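Local coordinates for acetyl-CoA hydrolase/transferase family protein (Porphyromonas gingivalis, PDB 2NVV) that probably hydrolyses acetyl-CoA or transfers its coenzyme A to another carboxylate, and binds zinc, at residues L3-A8 / V209-E214; V122-V127 / R154-L159; N337-V342 / S379-R384; Y387-T392 / S418-I423. All blocks are in the same frame, centred on the assembly; numbering follows the deposited sequence.

Contact 1 of 4, residues L3-A8 / V209-E214; sequences LRFITA and VVRTSE
F5 and V209 form a single beta bridge, their CA atoms 4.6 Å apart, and the two backbones run broadly the same way through it. V209 is held through both its backbone N and its backbone O. Its N donates to R4 O at 2.8 Å, nearly along the C=O axis, while its O accepts from I6 N at 3.2 Å. That second donor stands well above the carbonyl plane, away from either lone pair. Beyond the bridge the bond pattern lapses, and side chains take over. The F5 ring is sandwiched: V209 CB presses on one face in a CH-pi contact, and the R211 guanidinium lies flat on the other. The two planes differ by only 7° and their centres are 3.8 Å apart, although the cation sits off-centre over CD1. F5 CG, anti to its own carbonyl carbon (chi1 -72°), sets the ring between V209 CB and the R211 guanidinium. On the next residue pair I6 CG1 meets V210 CG2 at 4.1 Å, the side chains crossing at about a right angle. The stretch 3-8 thus adds a short edge pairing to strand 206-212, the outermost strand of a parallel sheet within this chain. V210 bonds on its other side to V157 and L159 of strand 154-160, T7 OG1 caps helix 8-12 at E10 N, and A11 of that helix packs on both I6 and V210.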
loop_
_atom_site.group_PDB
_atom_site.type_symbol
_atom_site.label_atom_id
_atom_site.label_comp_id
_atom_site.label_asym_id
_atom_site.label_seq_id
_atom_site.Cartn_x
_atom_site.Cartn_y
_atom_site.Cartn_z
ATOM N N LEU A 3 -42.253 -7.547 -12.571
ATOM C CA LEU A 3 -41.311 -8.505 -12.008
ATOM C C LEU A 3 -41.837 -9.921 -12.185
ATOM O O LEU A 3 -42.954 -10.244 -11.785
ATOM C CB LEU A 3 -41.078 -8.223 -10.519
ATOM C CG LEU A 3 -39.870 -7.364 -10.116
ATOM C CD1 LEU A 3 -39.674 -6.200 -11.097
ATOM C CD2 LEU A 3 -40.080 -6.860 -8.684
ATOM N N ARG A 4 -41.012 -10.763 -12.796
ATOM C CA ARG A 4 -41.363 -12.149 -13.053
ATOM C C ARG A 4 -40.734 -13.054 -11.991
ATOM O O ARG A 4 -39.537 -12.966 -11.717
ATOM C CB ARG A 4 -40.862 -12.549 -14.446
ATOM C CG ARG A 4 -41.115 -13.985 -14.818
ATOM C CD ARG A 4 -40.317 -14.365 -16.053
ATOM N NE ARG A 4 -40.324 -15.809 -16.296
ATOM C CZ ARG A 4 -39.547 -16.422 -17.187
ATOM N NH1 ARG A 4 -38.703 -15.716 -17.922
ATOM N NH2 ARG A 4 -39.601 -17.740 -17.335
ATOM N N PHE A 5 -41.550 -13.912 -11.387
ATOM C CA PHE A 5 -41.069 -14.842 -10.384
ATOM C C PHE A 5 -40.802 -16.193 -11.030
ATOM O O PHE A 5 -41.658 -16.739 -11.722
ATOM C CB PHE A 5 -42.095 -14.953 -9.274
ATOM C CG PHE A 5 -42.163 -13.728 -8.422
ATOM C CD1 PHE A 5 -41.461 -13.662 -7.225
ATOM C CD2 PHE A 5 -42.861 -12.603 -8.854
ATOM C CE1 PHE A 5 -41.449 -12.490 -6.468
ATOM C CE2 PHE A 5 -42.853 -11.427 -8.104
ATOM C CZ PHE A 5 -42.143 -11.371 -6.908
ATOM N N ILE A 6 -39.603 -16.722 -10.812
ATOM C CA ILE A 6 -39.212 -17.989 -11.401
ATOM C C ILE A 6 -38.511 -18.906 -10.410
ATOM O O ILE A 6 -38.342 -18.570 -9.237
ATOM C CB ILE A 6 -38.272 -17.762 -12.596
ATOM C CG1 ILE A 6 -37.036 -16.980 -12.147
ATOM C CG2 ILE A 6 -38.991 -16.993 -13.686
ATOM C CD1 ILE A 6 -36.065 -16.676 -13.266
ATOM N N THR A 7 -38.108 -20.074 -10.897
ATOM C CA THR A 7 -37.421 -21.061 -10.073
ATOM C C THR A 7 -35.917 -20.906 -10.202
ATOM O O THR A 7 -35.429 -20.200 -11.079
ATOM C CB THR A 7 -37.785 -22.491 -10.495
ATOM O OG1 THR A 7 -37.298 -22.734 -11.818
ATOM C CG2 THR A 7 -39.280 -22.677 -10.483
ATOM N N ALA A 8 -35.182 -21.574 -9.327
ATOM C CA ALA A 8 -33.733 -21.496 -9.359
ATOM C C ALA A 8 -33.214 -22.192 -10.602
ATOM O O ALA A 8 -32.084 -21.962 -11.025
ATOM C CB ALA A 8 -33.144 -22.141 -8.118
ATOM N N VAL A 209 -37.141 -13.200 -10.343
ATOM C CA VAL A 209 -37.037 -13.143 -8.885
ATOM C C VAL A 209 -37.362 -14.507 -8.295
ATOM O O VAL A 209 -38.485 -14.997 -8.423
ATOM C CB VAL A 209 -38.008 -12.111 -8.267
ATOM C CG1 VAL A 209 -37.855 -12.108 -6.752
ATOM C CG2 VAL A 209 -37.729 -10.713 -8.828
ATOM N N VAL A 210 -36.372 -15.118 -7.653
ATOM C CA VAL A 210 -36.544 -16.433 -7.041
ATOM C C VAL A 210 -36.788 -16.256 -5.549
ATOM O O VAL A 210 -35.983 -15.638 -4.848
ATOM C CB VAL A 210 -35.276 -17.311 -7.225
ATOM C CG1 VAL A 210 -35.536 -18.713 -6.711
ATOM C CG2 VAL A 210 -34.858 -17.344 -8.688
ATOM N N ARG A 211 -37.899 -16.789 -5.057
ATOM C CA ARG A 211 -38.206 -16.665 -3.644
ATOM C C ARG A 211 -37.465 -17.726 -2.860
ATOM O O ARG A 211 -37.456 -18.897 -3.236
ATOM C CB ARG A 211 -39.708 -16.816 -3.396
ATOM C CG ARG A 211 -40.570 -15.720 -3.980
ATOM C CD ARG A 211 -41.958 -15.749 -3.348
ATOM N NE ARG A 211 -42.885 -14.783 -3.941
ATOM C CZ ARG A 211 -43.549 -14.979 -5.077
ATOM N NH1 ARG A 211 -43.395 -16.112 -5.763
ATOM N NH2 ARG A 211 -44.373 -14.042 -5.527
ATOM N N THR A 212 -36.839 -17.319 -1.765
ATOM C CA THR A 212 -36.112 -18.261 -0.927
ATOM C C THR A 212 -36.409 -17.979 0.537
ATOM O O THR A 212 -37.030 -16.978 0.880
ATOM C CB THR A 212 -34.576 -18.155 -1.123
ATOM O OG1 THR A 212 -34.105 -16.923 -0.564
ATOM C CG2 THR A 212 -34.221 -18.204 -2.609
ATOM N N SER A 213 -35.970 -18.888 1.394
ATOM C CA SER A 213 -36.140 -18.735 2.828
ATOM C C SER A 213 -34.918 -19.413 3.392
ATOM O O SER A 213 -34.926 -20.603 3.665
ATOM C CB SER A 213 -37.412 -19.429 3.302
ATOM O OG SER A 213 -37.662 -19.127 4.663
ATOM N N GLU A 214 -33.845 -18.654 3.534
ATOM C CA GLU A 214 -32.596 -19.205 4.031
ATOM C C GLU A 214 -32.145 -18.510 5.310
ATOM O O GLU A 214 -31.831 -17.319 5.317
ATOM C CB GLU A 214 -31.509 -19.086 2.951
ATOM C CG GLU A 214 -31.894 -19.719 1.620
ATOM C CD GLU A 214 -31.990 -21.230 1.699
ATOM O OE1 GLU A 214 -32.669 -21.832 0.841
ATOM O OE2 GLU A 214 -31.375 -21.820 2.612
#

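Contact 2 of 4, residues V122-V127 / R154-L159; sequences VAIIEV and RIIVEL
I124 and I156 both carry CG1 anti to the carbonyl carbon, yet they differ at the next bond: I124 is bent (chi2 -69°) whereas I156 is extended. The bend turns I124 CD1 across to the neighbouring strand, where it rests alongside I156, 3.7 Å from I156 CB. On the other face of the sheet I125 holds CG1 between its backbone N and carbonyl carbon (chi1 62°), which sets CD1 against both I155 CG2 at 4.0 Å and V157 CG2 at 4.1 Å. V127 CG2 continues this row against V157 CG1, 3.6 Å away. Between the two rows of side chains runs a parallel ladder of five backbone hydrogen bonds, in which I156 N gives A123 O a nearly straight one of 2.8 Å. The strand directions are turned 25° against each other, a twist that leaves the spacing even. E126 and E158 share a face, with E126 OE1 and E158 OE2 4.4 Å apart; K33 probably eases this repulsion, since its NZ forms a salt bridge with E126 OE1 and its backbone N donates to E158 OE2. At the opposite end V122 CG1 lies over one face of the R154 guanidinium, which is fixed by D19 and by F14 O. The pair lies inside a parallel sheet, between strands 20-23 and 206-212. Helix 145-151, which links the two strands in a beta-alpha-beta crossover, packs through C149 on I125 and I155 and through L145 on I125.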
loop_
_atom_site.group_PDB
_atom_site.type_symbol
_atom_site.label_atom_id
_atom_site.label_comp_id
_atom_site.label_asym_id
_atom_site.label_seq_id
_atom_site.Cartn_x
_atom_site.Cartn_y
_atom_site.Cartn_z
ATOM N N VAL A 122 -24.078 -11.179 -16.015
ATOM C CA VAL A 122 -25.216 -11.252 -15.124
ATOM C C VAL A 122 -24.776 -11.054 -13.676
ATOM O O VAL A 122 -23.610 -11.286 -13.315
ATOM C CB VAL A 122 -25.988 -12.607 -15.314
ATOM C CG1 VAL A 122 -25.083 -13.638 -15.972
ATOM C CG2 VAL A 122 -26.498 -13.132 -13.998
ATOM N N ALA A 123 -25.716 -10.574 -12.863
ATOM C CA ALA A 123 -25.486 -10.345 -11.450
ATOM C C ALA A 123 -26.528 -11.149 -10.688
ATOM O O ALA A 123 -27.730 -11.011 -10.943
ATOM C CB ALA A 123 -25.631 -8.866 -11.133
ATOM N N ILE A 124 -26.074 -12.017 -9.784
ATOM C CA ILE A 124 -26.995 -12.797 -8.962
ATOM C C ILE A 124 -26.941 -12.114 -7.599
ATOM O O ILE A 124 -25.865 -11.985 -7.024
ATOM C CB ILE A 124 -26.543 -14.257 -8.771
ATOM C CG1 ILE A 124 -25.968 -14.834 -10.069
ATOM C CG2 ILE A 124 -27.721 -15.086 -8.288
ATOM C CD1 ILE A 124 -26.951 -15.044 -11.166
ATOM N N ILE A 125 -28.082 -11.667 -7.082
ATOM C CA ILE A 125 -28.083 -10.993 -5.792
ATOM C C ILE A 125 -29.145 -11.498 -4.817
ATOM O O ILE A 125 -30.206 -11.956 -5.227
ATOM C CB ILE A 125 -28.273 -9.469 -5.970
ATOM C CG1 ILE A 125 -29.628 -9.179 -6.615
ATOM C CG2 ILE A 125 -27.169 -8.908 -6.842
ATOM C CD1 ILE A 125 -29.952 -7.698 -6.759
ATOM N N GLU A 126 -28.840 -11.446 -3.524
ATOM C CA GLU A 126 -29.814 -11.839 -2.509
ATOM C C GLU A 126 -30.429 -10.538 -1.991
ATOM O O GLU A 126 -29.721 -9.583 -1.688
ATOM C CB GLU A 126 -29.172 -12.600 -1.356
ATOM C CG GLU A 126 -30.209 -13.011 -0.334
ATOM C CD GLU A 126 -29.633 -13.742 0.843
ATOM O OE1 GLU A 126 -29.881 -14.960 0.945
ATOM O OE2 GLU A 126 -28.937 -13.093 1.661
ATOM N N VAL A 127 -31.747 -10.505 -1.866
ATOM C CA VAL A 127 -32.423 -9.290 -1.460
ATOM C C VAL A 127 -33.431 -9.450 -0.321
ATOM O O VAL A 127 -33.943 -10.551 -0.062
ATOM C CB VAL A 127 -33.116 -8.680 -2.706
ATOM C CG1 VAL A 127 -33.945 -7.503 -2.339
ATOM C CG2 VAL A 127 -32.059 -8.260 -3.722
ATOM N N ARG A 154 -27.937 -8.447 -17.263
ATOM C CA ARG A 154 -29.172 -8.934 -16.659
ATOM C C ARG A 154 -28.944 -9.293 -15.199
ATOM O O ARG A 154 -27.839 -9.681 -14.806
ATOM C CB ARG A 154 -29.714 -10.134 -17.438
ATOM C CG ARG A 154 -28.658 -11.137 -17.821
ATOM C CD ARG A 154 -29.197 -12.205 -18.770
ATOM N NE ARG A 154 -28.176 -13.214 -19.055
ATOM C CZ ARG A 154 -27.082 -12.984 -19.766
ATOM N NH1 ARG A 154 -26.873 -11.778 -20.272
ATOM N NH2 ARG A 154 -26.182 -13.939 -19.948
ATOM N N ILE A 155 -29.995 -9.144 -14.395
ATOM C CA ILE A 155 -29.920 -9.416 -12.963
ATOM C C ILE A 155 -30.867 -10.507 -12.512
ATOM O O ILE A 155 -32.034 -10.520 -12.889
ATOM C CB ILE A 155 -30.235 -8.148 -12.150
ATOM C CG1 ILE A 155 -29.229 -7.049 -12.498
ATOM C CG2 ILE A 155 -30.213 -8.460 -10.660
ATOM C CD1 ILE A 155 -29.536 -5.714 -11.874
ATOM N N ILE A 156 -30.348 -11.429 -11.703
ATOM C CA ILE A 156 -31.145 -12.519 -11.156
ATOM C C ILE A 156 -31.277 -12.268 -9.661
ATOM O O ILE A 156 -30.305 -12.376 -8.921
ATOM C CB ILE A 156 -30.470 -13.893 -11.371
ATOM C CG1 ILE A 156 -30.384 -14.208 -12.869
ATOM C CG2 ILE A 156 -31.248 -14.966 -10.627
ATOM C CD1 ILE A 156 -29.683 -15.521 -13.179
ATOM N N VAL A 157 -32.481 -11.922 -9.224
ATOM C CA VAL A 157 -32.738 -11.642 -7.812
ATOM C C VAL A 157 -33.244 -12.844 -7.005
ATOM O O VAL A 157 -34.002 -13.682 -7.496
ATOM C CB VAL A 157 -33.755 -10.498 -7.654
ATOM C CG1 VAL A 157 -33.940 -10.167 -6.177
ATOM C CG2 VAL A 157 -33.291 -9.281 -8.449
ATOM N N GLU A 158 -32.820 -12.898 -5.751
ATOM C CA GLU A 158 -33.180 -13.965 -4.832
ATOM C C GLU A 158 -33.802 -13.290 -3.601
ATOM O O GLU A 158 -33.096 -12.673 -2.815
ATOM C CB GLU A 158 -31.904 -14.712 -4.463
ATOM C CG GLU A 158 -32.077 -16.132 -4.006
ATOM C CD GLU A 158 -30.758 -16.894 -3.993
ATOM O OE1 GLU A 158 -30.284 -17.327 -5.070
ATOM O OE2 GLU A 158 -30.187 -17.044 -2.898
ATOM N N LEU A 159 -35.122 -13.403 -3.456
ATOM C CA LEU A 159 -35.860 -12.782 -2.348
ATOM C C LEU A 159 -35.927 -13.681 -1.111
ATOM O O LEU A 159 -36.767 -14.584 -1.039
ATOM C CB LEU A 159 -37.281 -12.458 -2.799
ATOM C CG LEU A 159 -37.936 -11.129 -2.411
ATOM C CD1 LEU A 159 -39.430 -11.260 -2.616
ATOM C CD2 LEU A 159 -37.652 -10.762 -0.977
#

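Contact 3 of 4, residues N337-V342 / S379-R384; sequences NNPEIV and SGDFTR
N337 and P339, at the turn into helix 339-345, come up beside D381 of helix 379-385, with the CA atoms of P339 and D381 5.9 Å apart and no hydrogen bond joining the segments. N337 O faces D381 CB at 3.3 Å. The N337 amide meets the F382 ring at CE2, ND2 lying 3.5 Å from it, with amide and ring planes 58° apart. At CE1 of F382, V342 CG2 lies 3.9 Å away, so the ring touches both the turn residue N337 and V342 in the first turn of the helix. F382 CG lies anti to the carbonyl carbon (chi1 -73°), which tips the ring toward both neighbours. Each segment is also braced internally. N338 OD1 caps its helix by accepting from E340 N at 2.8 Å. S379 O accepts from both T383 N and T383 OG1, which approach from opposite faces of its plane. D381 OD1 is satisfied by S106 OG. At the subunit interface, G380 O accepts from R384 NH2 of the second subunit, and the reverse bond is also made. N337 ND2 hydrogen-bonds to E284 OE2, and F382 also touches E284. Because E284 is the predicted carrier of the glutamyl-CoA thioester, and G378, a predicted CoA-binding residue, lies close by, this helix-to-turn packing is consistent with a second shell that helps position the predicted catalytic carboxylate of E284 in a CoA-transferase-type active site.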
loop_
_atom_site.group_PDB
_atom_site.type_symbol
_atom_site.label_atom_id
_atom_site.label_comp_id
_atom_site.label_asym_id
_atom_site.label_seq_id
_atom_site.Cartn_x
_atom_site.Cartn_y
_atom_site.Cartn_z
ATOM N N ASN A 337 -13.532 -0.182 2.952
ATOM C CA ASN A 337 -12.085 -0.413 2.914
ATOM C C ASN A 337 -11.329 0.697 2.209
ATOM O O ASN A 337 -10.176 0.523 1.848
ATOM C CB ASN A 337 -11.776 -1.720 2.169
ATOM C CG ASN A 337 -12.351 -2.937 2.849
ATOM O OD1 ASN A 337 -13.431 -2.888 3.442
ATOM N ND2 ASN A 337 -11.637 -4.046 2.754
ATOM N N ASN A 338 -11.961 1.844 2.027
ATOM C CA ASN A 338 -11.315 2.923 1.300
ATOM C C ASN A 338 -10.120 3.594 1.973
ATOM O O ASN A 338 -10.208 4.070 3.098
ATOM C CB ASN A 338 -12.353 3.983 0.921
ATOM C CG ASN A 338 -11.883 4.873 -0.211
ATOM O OD1 ASN A 338 -11.037 5.747 -0.023
ATOM N ND2 ASN A 338 -12.416 4.641 -1.399
ATOM N N PRO A 339 -8.974 3.631 1.277
ATOM C CA PRO A 339 -7.741 4.247 1.779
ATOM C C PRO A 339 -7.977 5.680 2.247
ATOM O O PRO A 339 -7.499 6.089 3.297
ATOM C CB PRO A 339 -6.814 4.177 0.567
ATOM C CG PRO A 339 -7.235 2.878 -0.095
ATOM C CD PRO A 339 -8.743 2.958 -0.020
ATOM N N GLU A 340 -8.724 6.440 1.457
ATOM C CA GLU A 340 -9.052 7.831 1.781
ATOM C C GLU A 340 -9.766 7.936 3.138
ATOM O O GLU A 340 -9.378 8.732 3.995
ATOM C CB GLU A 340 -9.947 8.419 0.683
ATOM C CG GLU A 340 -10.348 9.874 0.879
ATOM C CD GLU A 340 -11.251 10.406 -0.231
ATOM O OE1 GLU A 340 -10.986 10.127 -1.414
ATOM O OE2 GLU A 340 -12.222 11.121 0.077
ATOM N N ILE A 341 -10.803 7.127 3.328
ATOM C CA ILE A 341 -11.559 7.143 4.576
ATOM C C ILE A 341 -10.743 6.625 5.754
ATOM O O ILE A 341 -10.735 7.226 6.833
ATOM C CB ILE A 341 -12.835 6.273 4.498
ATOM C CG1 ILE A 341 -13.598 6.521 3.188
ATOM C CG2 ILE A 341 -13.722 6.583 5.694
ATOM C CD1 ILE A 341 -13.646 7.965 2.757
ATOM N N VAL A 342 -10.075 5.496 5.541
ATOM C CA VAL A 342 -9.259 4.867 6.564
ATOM C C VAL A 342 -8.218 5.836 7.131
ATOM O O VAL A 342 -8.130 6.033 8.345
ATOM C CB VAL A 342 -8.552 3.611 5.997
ATOM C CG1 VAL A 342 -7.620 3.009 7.021
ATOM C CG2 VAL A 342 -9.585 2.577 5.591
ATOM N N SER A 379 -6.581 -6.537 4.216
ATOM C CA SER A 379 -5.476 -6.283 5.136
ATOM C C SER A 379 -4.528 -5.232 4.584
ATOM O O SER A 379 -3.927 -4.486 5.344
ATOM C CB SER A 379 -4.706 -7.569 5.437
ATOM O OG SER A 379 -4.149 -8.117 4.268
ATOM N N GLY A 380 -4.393 -5.181 3.260
ATOM C CA GLY A 380 -3.539 -4.189 2.638
ATOM C C GLY A 380 -4.206 -2.817 2.664
ATOM O O GLY A 380 -3.571 -1.828 3.033
ATOM N N ASP A 381 -5.480 -2.744 2.272
ATOM C CA ASP A 381 -6.216 -1.474 2.277
ATOM C C ASP A 381 -6.109 -0.805 3.646
ATOM O O ASP A 381 -5.884 0.395 3.747
ATOM C CB ASP A 381 -7.707 -1.694 1.968
ATOM C CG ASP A 381 -7.961 -2.188 0.550
ATOM O OD1 ASP A 381 -7.490 -1.559 -0.417
ATOM O OD2 ASP A 381 -8.658 -3.210 0.396
ATOM N N PHE A 382 -6.279 -1.599 4.696
ATOM C CA PHE A 382 -6.224 -1.108 6.056
ATOM C C PHE A 382 -4.806 -0.858 6.578
ATOM O O PHE A 382 -4.424 0.282 6.847
ATOM C CB PHE A 382 -6.962 -2.088 6.953
ATOM C CG PHE A 382 -8.454 -2.031 6.795
ATOM C CD1 PHE A 382 -9.182 -0.969 7.314
ATOM C CD2 PHE A 382 -9.131 -3.026 6.101
ATOM C CE1 PHE A 382 -10.552 -0.901 7.147
ATOM C CE2 PHE A 382 -10.505 -2.960 5.928
ATOM C CZ PHE A 382 -11.213 -1.894 6.454
ATOM N N THR A 383 -4.029 -1.924 6.718
ATOM C CA THR A 383 -2.649 -1.825 7.206
ATOM C C THR A 383 -1.888 -0.628 6.636
ATOM O O THR A 383 -1.339 0.188 7.381
ATOM C CB THR A 383 -1.834 -3.085 6.854
ATOM O OG1 THR A 383 -2.437 -4.232 7.460
ATOM C CG2 THR A 383 -0.417 -2.949 7.340
ATOM N N ARG A 384 -1.862 -0.545 5.309
ATOM C CA ARG A 384 -1.158 0.520 4.617
ATOM C C ARG A 384 -1.555 1.935 5.030
ATOM O O ARG A 384 -0.689 2.801 5.169
ATOM C CB ARG A 384 -1.328 0.364 3.105
ATOM C CG ARG A 384 -0.758 1.524 2.296
ATOM C CD ARG A 384 0.748 1.626 2.436
ATOM N NE ARG A 384 1.436 0.703 1.531
ATOM C CZ ARG A 384 1.668 0.947 0.240
ATOM N NH1 ARG A 384 2.299 0.051 -0.510
ATOM N NH2 ARG A 384 1.284 2.098 -0.295
#

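Contact 4 of 4, residues Y387-T392 / S418-I423; sequences YVSIFT and SVKVII
S389 turns its hydroxyl straight into the backbone of the partner segment. With OG between the backbone N and the carbonyl carbon (chi1 68°), it donates to S418 O at 2.7 Å, in the carbonyl plane and on a lone pair, and accepts from K420 N at 3.0 Å. One buried oxygen therefore bonds two peptide groups on either side of V419, and holds the turn where strand 421-424 is about to begin. K420 CG packs against the same OG, while its chain, bent at chi2, leads NZ back to H417 O. F391 and V419 meet at about a right angle, ring carbon CD2 lying 3.6 Å from V419 CG1; the ring of H414 also meets F391, their planes at about 45°. On the opposite face the contacts are mostly aliphatic, T392 sharing that side. I390 and V421 lie side by side, pointing the same way, with I390 CG1 4.1 Å from V421 CB, whereas I390 CG2 is crossed obliquely by I423 CD1 at 3.7 Å. V388 CG1 extends the row to V421 CG2 at 3.9 Å. Regular bonding follows from S389 onward: V421 N to S389 O, F391 N to V421 O and I423 N to F391 O, the last at 2.8 Å. Helix 226-245 packs over I390, T392 and I423. This is parallel strand pairing in the core of an alpha/beta domain: T392 lies beside V262 of the predicted CoA site, and the other segment directly follows the zinc ligand H417.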
loop_
_atom_site.group_PDB
_atom_site.type_symbol
_atom_site.label_atom_id
_atom_site.label_comp_id
_atom_site.label_asym_id
_atom_site.label_seq_id
_atom_site.Cartn_x
_atom_site.Cartn_y
_atom_site.Cartn_z
ATOM N N TYR A 387 -3.802 4.465 11.156
ATOM C CA TYR A 387 -3.127 5.397 12.050
ATOM C C TYR A 387 -1.911 4.651 12.568
ATOM O O TYR A 387 -0.811 5.187 12.610
ATOM C CB TYR A 387 -4.075 5.764 13.194
ATOM C CG TYR A 387 -3.679 6.975 13.991
ATOM C CD1 TYR A 387 -2.869 6.858 15.114
ATOM C CD2 TYR A 387 -4.167 8.233 13.659
ATOM C CE1 TYR A 387 -2.563 7.970 15.895
ATOM C CE2 TYR A 387 -3.868 9.353 14.429
ATOM C CZ TYR A 387 -3.069 9.217 15.547
ATOM O OH TYR A 387 -2.779 10.318 16.322
ATOM N N VAL A 388 -2.134 3.405 12.969
ATOM C CA VAL A 388 -1.077 2.520 13.452
ATOM C C VAL A 388 -1.537 1.136 13.030
ATOM O O VAL A 388 -2.659 0.741 13.343
ATOM C CB VAL A 388 -0.939 2.503 14.998
ATOM C CG1 VAL A 388 0.405 1.887 15.381
ATOM C CG2 VAL A 388 -1.058 3.887 15.563
ATOM N N SER A 389 -0.698 0.394 12.314
ATOM C CA SER A 389 -1.099 -0.941 11.881
ATOM C C SER A 389 -0.535 -1.992 12.820
ATOM O O SER A 389 0.645 -1.966 13.156
ATOM C CB SER A 389 -0.625 -1.220 10.457
ATOM O OG SER A 389 0.784 -1.309 10.418
ATOM N N ILE A 390 -1.394 -2.914 13.234
ATOM C CA ILE A 390 -1.001 -3.974 14.146
ATOM C C ILE A 390 -1.247 -5.356 13.551
ATOM O O ILE A 390 -2.249 -5.599 12.880
ATOM C CB ILE A 390 -1.792 -3.882 15.467
ATOM C CG1 ILE A 390 -1.605 -2.501 16.092
ATOM C CG2 ILE A 390 -1.346 -4.986 16.420
ATOM C CD1 ILE A 390 -2.541 -2.228 17.251
ATOM N N PHE A 391 -0.317 -6.260 13.799
ATOM C CA PHE A 391 -0.452 -7.620 13.324
ATOM C C PHE A 391 -0.293 -8.562 14.509
ATOM O O PHE A 391 0.656 -8.454 15.294
ATOM C CB PHE A 391 0.581 -7.906 12.243
ATOM C CG PHE A 391 0.141 -7.480 10.877
ATOM C CD1 PHE A 391 -0.742 -8.277 10.138
ATOM C CD2 PHE A 391 0.575 -6.274 10.333
ATOM C CE1 PHE A 391 -1.186 -7.880 8.871
ATOM C CE2 PHE A 391 0.137 -5.864 9.068
ATOM C CZ PHE A 391 -0.748 -6.673 8.334
ATOM N N THR A 392 -1.258 -9.463 14.651
ATOM C CA THR A 392 -1.261 -10.436 15.731
ATOM C C THR A 392 -1.059 -11.834 15.188
ATOM O O THR A 392 -1.345 -12.102 14.029
ATOM C CB THR A 392 -2.585 -10.424 16.465
ATOM O OG1 THR A 392 -3.620 -10.651 15.514
ATOM C CG2 THR A 392 -2.810 -9.097 17.160
ATOM N N SER A 418 5.122 -0.801 5.970
ATOM C CA SER A 418 3.713 -0.707 6.301
ATOM C C SER A 418 3.346 -1.297 7.648
ATOM O O SER A 418 2.388 -0.857 8.271
ATOM C CB SER A 418 2.882 -1.383 5.203
ATOM O OG SER A 418 3.039 -0.730 3.956
ATOM N N VAL A 419 4.097 -2.295 8.093
ATOM C CA VAL A 419 3.822 -2.937 9.372
ATOM C C VAL A 419 4.444 -2.127 10.514
ATOM O O VAL A 419 5.667 -1.995 10.605
ATOM C CB VAL A 419 4.381 -4.370 9.382
ATOM C CG1 VAL A 419 3.915 -5.092 10.624
ATOM C CG2 VAL A 419 3.938 -5.107 8.127
ATOM N N LYS A 420 3.600 -1.592 11.387
ATOM C CA LYS A 420 4.074 -0.772 12.503
ATOM C C LYS A 420 4.241 -1.492 13.833
ATOM O O LYS A 420 5.161 -1.184 14.599
ATOM C CB LYS A 420 3.137 0.417 12.705
ATOM C CG LYS A 420 2.862 1.211 11.432
ATOM C CD LYS A 420 4.144 1.660 10.763
ATOM C CE LYS A 420 3.864 2.415 9.472
ATOM N NZ LYS A 420 5.130 2.882 8.853
ATOM N N VAL A 421 3.356 -2.443 14.114
ATOM C CA VAL A 421 3.413 -3.177 15.370
ATOM C C VAL A 421 3.042 -4.646 15.205
ATOM O O VAL A 421 2.144 -4.980 14.431
ATOM C CB VAL A 421 2.449 -2.571 16.394
ATOM C CG1 VAL A 421 2.590 -3.271 17.724
ATOM C CG2 VAL A 421 2.707 -1.078 16.524
ATOM N N ILE A 422 3.741 -5.515 15.933
ATOM C CA ILE A 422 3.468 -6.951 15.897
ATOM C C ILE A 422 3.245 -7.424 17.338
ATOM O O ILE A 422 3.962 -7.021 18.258
ATOM C CB ILE A 422 4.636 -7.735 15.271
ATOM C CG1 ILE A 422 4.888 -7.250 13.846
ATOM C CG2 ILE A 422 4.307 -9.209 15.238
ATOM C CD1 ILE A 422 6.036 -7.959 13.151
ATOM N N ILE A 423 2.252 -8.283 17.534
ATOM C CA ILE A 423 1.940 -8.766 18.866
ATOM C C ILE A 423 1.604 -10.260 18.956
ATOM O O ILE A 423 0.749 -10.765 18.227
ATOM C CB ILE A 423 0.742 -7.978 19.438
ATOM C CG1 ILE A 423 1.098 -6.503 19.545
ATOM C CG2 ILE A 423 0.336 -8.539 20.793
ATOM C CD1 ILE A 423 -0.074 -5.608 19.880
#

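Overall arrangement
Two neighbouring pairs make up the set. Contacts 1 and 2, centres 9 Å apart, belong to one parallel sheet in the N-terminal family region: strands 206-212 and 154-160 are adjacent, and contact 2 is nested in the chain loop closed by contact 1. Contacts 3 and 4 follow in series in the C-terminal region, 13 Å between centres. There helix 379-385 leads directly into strand 389-392, T383 packs on F391, and both touch the second subunit. Contacts 2 and 4 lie about 39 Å apart, centre to centre, on opposite sides of the chain's centre. Contacts 1, 2 and 4 thus lie in two separate sheets, while the predicted catalytic glutamate adjoins contact 3.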